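Local coordinates for probable glutamine-binding lipoprotein GlnH (GLNBP) (Mycobacterium tuberculosis, PDB 6H20) that binds an amino acid, here asparagine, between its two lobes as a solute-binding lipoprotein, probably sensing aspartate to regulate protein kinase G signalling, at residues 113-124 / 233-241. Numbering follows the deposited sequence.
With ASN (asparagine), chain B.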
ATOM      1  N   SER A 113     -18.843   3.480  -0.090  1.00 30.08           N
ATOM      2  CA  SER A 113     -18.922   3.753   1.346  1.00 29.22           C
ATOM      3  C   SER A 113     -19.027   2.466   2.162  1.00 30.19           C
ATOM      4  O   SER A 113     -19.766   2.388   3.145  1.00 38.73           O
ATOM      5  CB  SER A 113     -20.053   4.732   1.674  1.00 33.36           C
ATOM      6  OG  SER A 113     -19.808   5.979   1.056  1.00 41.51           O
ATOM      7  N   GLN A 114     -18.272   1.443   1.751  1.00 28.36           N
ATOM      8  CA  GLN A 114     -18.235   0.178   2.470  1.00 27.25           C
ATOM      9  C   GLN A 114     -17.202   0.158   3.590  1.00 26.04           C
ATOM     10  O   GLN A 114     -17.241  -0.745   4.429  1.00 28.45           O
ATOM     11  CB  GLN A 114     -17.957  -0.971   1.501  1.00 30.20           C
ATOM     12  CG  GLN A 114     -19.040  -1.178   0.457  1.00 33.79           C
ATOM     13  CD  GLN A 114     -18.698  -2.307  -0.493  1.00 34.30           C
ATOM     14  OE1 GLN A 114     -17.530  -2.558  -0.778  1.00 42.09           O
ATOM     15  NE2 GLN A 114     -19.720  -2.997  -0.988  1.00 41.88           N
ATOM     16  N   VAL A 115     -16.275   1.121   3.612  1.00 22.00           N
ATOM     17  CA  VAL A 115     -15.323   1.289   4.700  1.00 22.55           C
ATOM     18  C   VAL A 115     -15.182   2.781   4.942  1.00 23.44           C
ATOM     19  O   VAL A 115     -15.474   3.602   4.072  1.00 25.96           O
ATOM     20  CB  VAL A 115     -13.934   0.691   4.376  1.00 21.50           C
ATOM     21  CG1 VAL A 115     -14.028  -0.811   4.133  1.00 20.26           C
ATOM     22  CG2 VAL A 115     -13.315   1.384   3.165  1.00 24.08           C
ATOM     23  N   ASP A 116     -14.719   3.131   6.144  1.00 20.30           N
ATOM     24  CA  ASP A 116     -14.402   4.532   6.401  1.00 19.83           C
ATOM     25  C   ASP A 116     -13.086   4.920   5.734  1.00 19.08           C
ATOM     26  O   ASP A 116     -12.975   6.002   5.138  1.00 19.61           O
ATOM     27  CB  ASP A 116     -14.303   4.792   7.906  1.00 20.92           C
ATOM     28  CG  ASP A 116     -15.600   4.508   8.649  1.00 24.43           C
ATOM     29  OD1 ASP A 116     -16.651   5.083   8.278  1.00 27.28           O
ATOM     30  OD2 ASP A 116     -15.570   3.734   9.632  1.00 23.86           O
ATOM     31  N   ILE A 117     -12.071   4.068   5.851  1.00 17.67           N
ATOM     32  CA  ILE A 117     -10.757   4.341   5.284  1.00 17.43           C
ATOM     33  C   ILE A 117     -10.180   3.044   4.740  1.00 17.75           C
ATOM     34  O   ILE A 117     -10.549   1.946   5.173  1.00 19.51           O
ATOM     35  CB  ILE A 117      -9.769   4.966   6.299  1.00 15.66           C
ATOM     36  CG1 ILE A 117      -9.470   4.000   7.452  1.00 15.39           C
ATOM     37  CG2 ILE A 117     -10.317   6.299   6.828  1.00 16.38           C
ATOM     38  CD1 ILE A 117      -8.457   4.544   8.466  1.00 16.59           C
ATOM     39  N   VAL A 118      -9.291   3.177   3.761  1.00 15.67           N
ATOM     40  CA  VAL A 118      -8.440   2.079   3.302  1.00 15.48           C
ATOM     41  C   VAL A 118      -7.026   2.411   3.749  1.00 16.13           C
ATOM     42  O   VAL A 118      -6.513   3.494   3.446  1.00 16.16           O
ATOM     43  CB  VAL A 118      -8.497   1.917   1.776  1.00 17.80           C
ATOM     44  CG1 VAL A 118      -7.390   0.978   1.283  1.00 17.80           C
ATOM     45  CG2 VAL A 118      -9.865   1.386   1.336  1.00 19.24           C
ATOM     46  N   VAL A 119      -6.408   1.511   4.498  1.00 15.68           N
ATOM     47  CA  VAL A 119      -4.988   1.609   4.838  1.00 14.27           C
ATOM     48  C   VAL A 119      -4.392   0.304   4.336  1.00 14.26           C
ATOM     49  O   VAL A 119      -4.401  -0.720   5.034  1.00 15.67           O
ATOM     50  CB  VAL A 119      -4.727   1.818   6.332  1.00 15.70           C
ATOM     51  CG1 VAL A 119      -3.263   2.214   6.559  1.00 15.07           C
ATOM     52  CG2 VAL A 119      -5.649   2.907   6.911  1.00 15.95           C
ATOM     53  N   LYS A 120      -3.955   0.315   3.079  1.00 14.18           N
ATOM     54  CA  LYS A 120      -3.487  -0.901   2.419  1.00 14.65           C
ATOM     55  C   LYS A 120      -2.524  -0.503   1.321  1.00 13.59           C
ATOM     56  O   LYS A 120      -2.872  -0.530   0.132  1.00 16.11           O
ATOM     57  CB  LYS A 120      -4.666  -1.706   1.856  1.00 18.93           C
ATOM     58  CG  LYS A 120      -4.240  -3.121   1.442  1.00 21.27           C
ATOM     59  CD  LYS A 120      -5.185  -3.711   0.411  1.00 22.62           C
ATOM     60  CE  LYS A 120      -4.776  -5.120  -0.025  1.00 27.45           C
ATOM     61  NZ  LYS A 120      -3.309  -5.321  -0.204  1.00 29.22           N
ATOM     62  N   THR A 121      -1.320  -0.107   1.735  1.00 13.42           N
ATOM     63  CA  THR A 121      -0.221   0.292   0.853  1.00 14.15           C
ATOM     64  C   THR A 121      -0.697   1.074  -0.377  1.00 13.64           C
ATOM     65  O   THR A 121      -0.281   0.811  -1.502  1.00 16.36           O
ATOM     66  CB  THR A 121       0.646  -0.923   0.450  1.00 14.43           C
ATOM     67  OG1 THR A 121      -0.129  -1.893  -0.286  1.00 15.97           O
ATOM     68  CG2 THR A 121       1.239  -1.600   1.689  1.00 16.99           C
ATOM     69  N   MET A 122      -1.580   2.050  -0.177  1.00 14.43           N
ATOM     70  CA  MET A 122      -2.332   2.581  -1.311  1.00 14.80           C
ATOM     71  C   MET A 122      -1.608   3.786  -1.892  1.00 17.31           C
ATOM     72  O   MET A 122      -1.672   4.889  -1.337  1.00 16.15           O
ATOM     73  CB  MET A 122      -3.767   2.926  -0.922  1.00 14.50           C
ATOM     74  CG  MET A 122      -4.657   3.112  -2.133  1.00 15.15           C
ATOM     75  SD  MET A 122      -6.358   3.295  -1.621  1.00 18.34           S
ATOM     76  CE  MET A 122      -7.136   3.459  -3.219  1.00 18.31           C
ATOM     77  N   SER A 123      -0.927   3.580  -3.022  1.00 14.75           N
ATOM     78  CA  SER A 123      -0.211   4.678  -3.662  1.00 14.73           C
ATOM     79  C   SER A 123      -1.171   5.760  -4.134  1.00 15.20           C
ATOM     80  O   SER A 123      -2.211   5.486  -4.743  1.00 16.23           O
ATOM     81  CB  SER A 123       0.590   4.178  -4.856  1.00 16.91           C
ATOM     82  OG  SER A 123       1.592   3.295  -4.408  1.00 14.88           O
ATOM     83  N   ILE A 124      -0.795   7.000  -3.860  1.00 15.43           N
ATOM     84  CA  ILE A 124      -1.581   8.163  -4.251  1.00 16.29           C
ATOM     85  C   ILE A 124      -1.220   8.495  -5.692  1.00 17.49           C
ATOM     86  O   ILE A 124      -0.060   8.795  -5.992  1.00 19.65           O
ATOM     87  CB  ILE A 124      -1.254   9.350  -3.339  1.00 14.33           C
ATOM     88  CG1 ILE A 124      -1.572   9.059  -1.868  1.00 15.61           C
ATOM     89  CG2 ILE A 124      -2.000  10.617  -3.803  1.00 18.17           C
ATOM     90  CD1 ILE A 124      -0.782   9.969  -0.884  1.00 18.80           C
ATOM     91  N   GLN A 233       6.145   5.345  -4.922  1.00 15.28           N
ATOM     92  CA  GLN A 233       4.895   4.807  -4.376  1.00 16.67           C
ATOM     93  C   GLN A 233       4.604   5.514  -3.063  1.00 15.86           C
ATOM     94  O   GLN A 233       4.942   5.025  -1.975  1.00 16.03           O
ATOM     95  CB  GLN A 233       5.006   3.292  -4.163  1.00 14.29           C
ATOM     96  CG  GLN A 233       5.520   2.539  -5.388  1.00 14.73           C
ATOM     97  CD  GLN A 233       4.548   2.527  -6.563  1.00 14.23           C
ATOM     98  OE1 GLN A 233       3.330   2.605  -6.391  1.00 17.01           O
ATOM     99  NE2 GLN A 233       5.089   2.409  -7.767  1.00 16.36           N
ATOM    100  N   PRO A 234       3.981   6.686  -3.120  1.00 14.76           N
ATOM    101  CA  PRO A 234       3.672   7.418  -1.882  1.00 15.43           C
ATOM    102  C   PRO A 234       2.342   6.962  -1.302  1.00 14.42           C
ATOM    103  O   PRO A 234       1.289   7.195  -1.915  1.00 16.31           O
ATOM    104  CB  PRO A 234       3.620   8.881  -2.352  1.00 15.25           C
ATOM    105  CG  PRO A 234       3.144   8.785  -3.819  1.00 15.18           C
ATOM    106  CD  PRO A 234       3.519   7.388  -4.334  1.00 14.03           C
ATOM    107  N   TYR A 235       2.369   6.311  -0.141  1.00 14.13           N
ATOM    108  CA  TYR A 235       1.153   5.737   0.429  1.00 13.86           C
ATOM    109  C   TYR A 235       0.283   6.806   1.071  1.00 13.04           C
ATOM    110  O   TYR A 235       0.764   7.660   1.820  1.00 15.02           O
ATOM    111  CB  TYR A 235       1.497   4.729   1.522  1.00 14.43           C
ATOM    112  CG  TYR A 235       2.196   3.469   1.075  1.00 15.15           C
ATOM    113  CD1 TYR A 235       2.443   3.194  -0.269  1.00 14.29           C
ATOM    114  CD2 TYR A 235       2.614   2.557   2.014  1.00 16.73           C
ATOM    115  CE1 TYR A 235       3.098   2.004  -0.658  1.00 15.66           C
ATOM    116  CE2 TYR A 235       3.252   1.382   1.645  1.00 16.21           C
ATOM    117  CZ  TYR A 235       3.494   1.112   0.321  1.00 15.97           C
ATOM    118  OH  TYR A 235       4.134  -0.073  -0.014  1.00 14.55           O
ATOM    119  N   GLY A 236      -1.017   6.722   0.816  1.00 14.96           N
ATOM    120  CA  GLY A 236      -1.974   7.571   1.490  1.00 14.79           C
ATOM    121  C   GLY A 236      -3.086   6.716   2.068  1.00 16.81           C
ATOM    122  O   GLY A 236      -3.322   5.586   1.632  1.00 15.59           O
ATOM    123  N   VAL A 237      -3.765   7.266   3.070  1.00 14.93           N
ATOM    124  CA  VAL A 237      -5.002   6.666   3.564  1.00 14.31           C
ATOM    125  C   VAL A 237      -6.103   7.033   2.585  1.00 15.05           C
ATOM    126  O   VAL A 237      -6.337   8.215   2.319  1.00 16.26           O
ATOM    127  CB  VAL A 237      -5.333   7.168   4.976  1.00 13.47           C
ATOM    128  CG1 VAL A 237      -6.699   6.644   5.427  1.00 16.55           C
ATOM    129  CG2 VAL A 237      -4.232   6.788   5.946  1.00 15.04           C
ATOM    130  N   GLY A 238      -6.764   6.019   2.022  1.00 15.77           N
ATOM    131  CA  GLY A 238      -7.810   6.248   1.035  1.00 16.41           C
ATOM    132  C   GLY A 238      -9.145   6.518   1.714  1.00 16.24           C
ATOM    133  O   GLY A 238      -9.498   5.869   2.694  1.00 17.90           O
ATOM    134  N   ILE A 239      -9.857   7.521   1.198  1.00 15.25           N
ATOM    135  CA  ILE A 239     -11.070   8.050   1.808  1.00 15.87           C
ATOM    136  C   ILE A 239     -12.063   8.321   0.688  1.00 17.61           C
ATOM    137  O   ILE A 239     -11.676   8.629  -0.442  1.00 22.42           O
ATOM    138  CB  ILE A 239     -10.735   9.339   2.606  1.00 17.30           C
ATOM    139  CG1 ILE A 239      -9.863   8.987   3.816  1.00 18.94           C
ATOM    140  CG2 ILE A 239     -12.012  10.084   3.045  1.00 18.28           C
ATOM    141  CD1 ILE A 239      -9.125  10.159   4.437  1.00 17.04           C
ATOM    142  N   ASN A 240     -13.354   8.197   0.998  1.00 19.12           N
ATOM    143  CA  ASN A 240     -14.372   8.510   0.003  1.00 21.67           C
ATOM    144  C   ASN A 240     -14.184   9.935  -0.517  1.00 21.63           C
ATOM    145  O   ASN A 240     -13.885  10.861   0.244  1.00 22.56           O
ATOM    146  CB  ASN A 240     -15.771   8.335   0.593  1.00 22.07           C
ATOM    147  CG  ASN A 240     -16.858   8.777  -0.360  1.00 25.83           C
ATOM    148  OD1 ASN A 240     -17.184   9.966  -0.440  1.00 27.71           O
ATOM    149  ND2 ASN A 240     -17.435   7.824  -1.085  1.00 29.82           N
ATOM    150  N   LEU A 241     -14.353  10.093  -1.834  1.00 23.77           N
ATOM    151  CA  LEU A 241     -14.029  11.348  -2.510  1.00 27.97           C
ATOM    152  C   LEU A 241     -14.668  12.553  -1.836  1.00 29.20           C
ATOM    153  O   LEU A 241     -14.062  13.629  -1.769  1.00 32.95           O
ATOM    154  CB  LEU A 241     -14.481  11.274  -3.970  1.00 27.01           C
ATOM    155  CG  LEU A 241     -14.174  12.478  -4.857  1.00 29.65           C
ATOM    156  CD1 LEU A 241     -12.669  12.722  -4.910  1.00 29.30           C
ATOM    157  CD2 LEU A 241     -14.730  12.240  -6.250  1.00 31.80           C
TER
HETATM  158  N   ASN B 401       1.342   0.431  -3.666  1.00 15.01           N
HETATM  159  CA  ASN B 401       0.946  -0.254  -4.896  1.00 14.26           C
HETATM  160  C   ASN B 401      -0.451   0.189  -5.291  1.00 15.65           C
HETATM  161  O   ASN B 401      -1.081  -0.429  -6.169  1.00 14.72           O
HETATM  162  CB  ASN B 401       1.004  -1.772  -4.717  1.00 15.45           C
HETATM  163  CG  ASN B 401      -0.039  -2.289  -3.758  1.00 16.10           C
HETATM  164  OD1 ASN B 401      -0.622  -1.548  -2.972  1.00 17.19           O
HETATM  165  ND2 ASN B 401      -0.307  -3.571  -3.846  1.00 15.55           N
HETATM  166  OXT ASN B 401      -0.947   1.181  -4.715  1.00 15.29           O
HETATM  167  O   HOH W   1     -14.685   7.377   3.543  1.00 33.29           O
HETATM  168  O   HOH W   2      -2.839   2.934   2.327  1.00 19.23           O
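Val118 and Gly238 form an antiparallel hydrogen-bonded pair: Val118 N to Gly238 O and Gly238 N to Val118 O are both 2.9 Å. Past it the strands part, and a water accepts from Lys120 N and Met122 N while donating to Gly236 O. Direct backbone pairing resumes with Gly236 N on Met122 O (N-H...O 169°) and Ile124 N on Pro234 O, flanking Ser123 and Tyr235; the register has shifted by two.

Apolar contact is led by Val237 CG1, which meets Ile117 CB at 3.6 Å and also touches Val119 CG2. Ile124 CD1 lies 3.6 Å from Gly236 CA.

Thr121 sits over one face of the Tyr235 ring, its CA 3.7 Å from the centroid and 8° off the normal, a CH-pi contact. Asp209 and Thr211 bond Tyr235 OH.

Ser123 OG, anti to its carbonyl carbon (chi1 -65°), donates in plane to a lone pair of Gln233 OE1 (2.7 Å) and accepts from the ligand's amino group. That group also donates to Thr121 O, while Ser123 N holds OXT.

Thus the pocket borders the break in strand 232-240, whose partner 117-118 also pairs in parallel with strand 53-57; helix 106-111 packs on Val118.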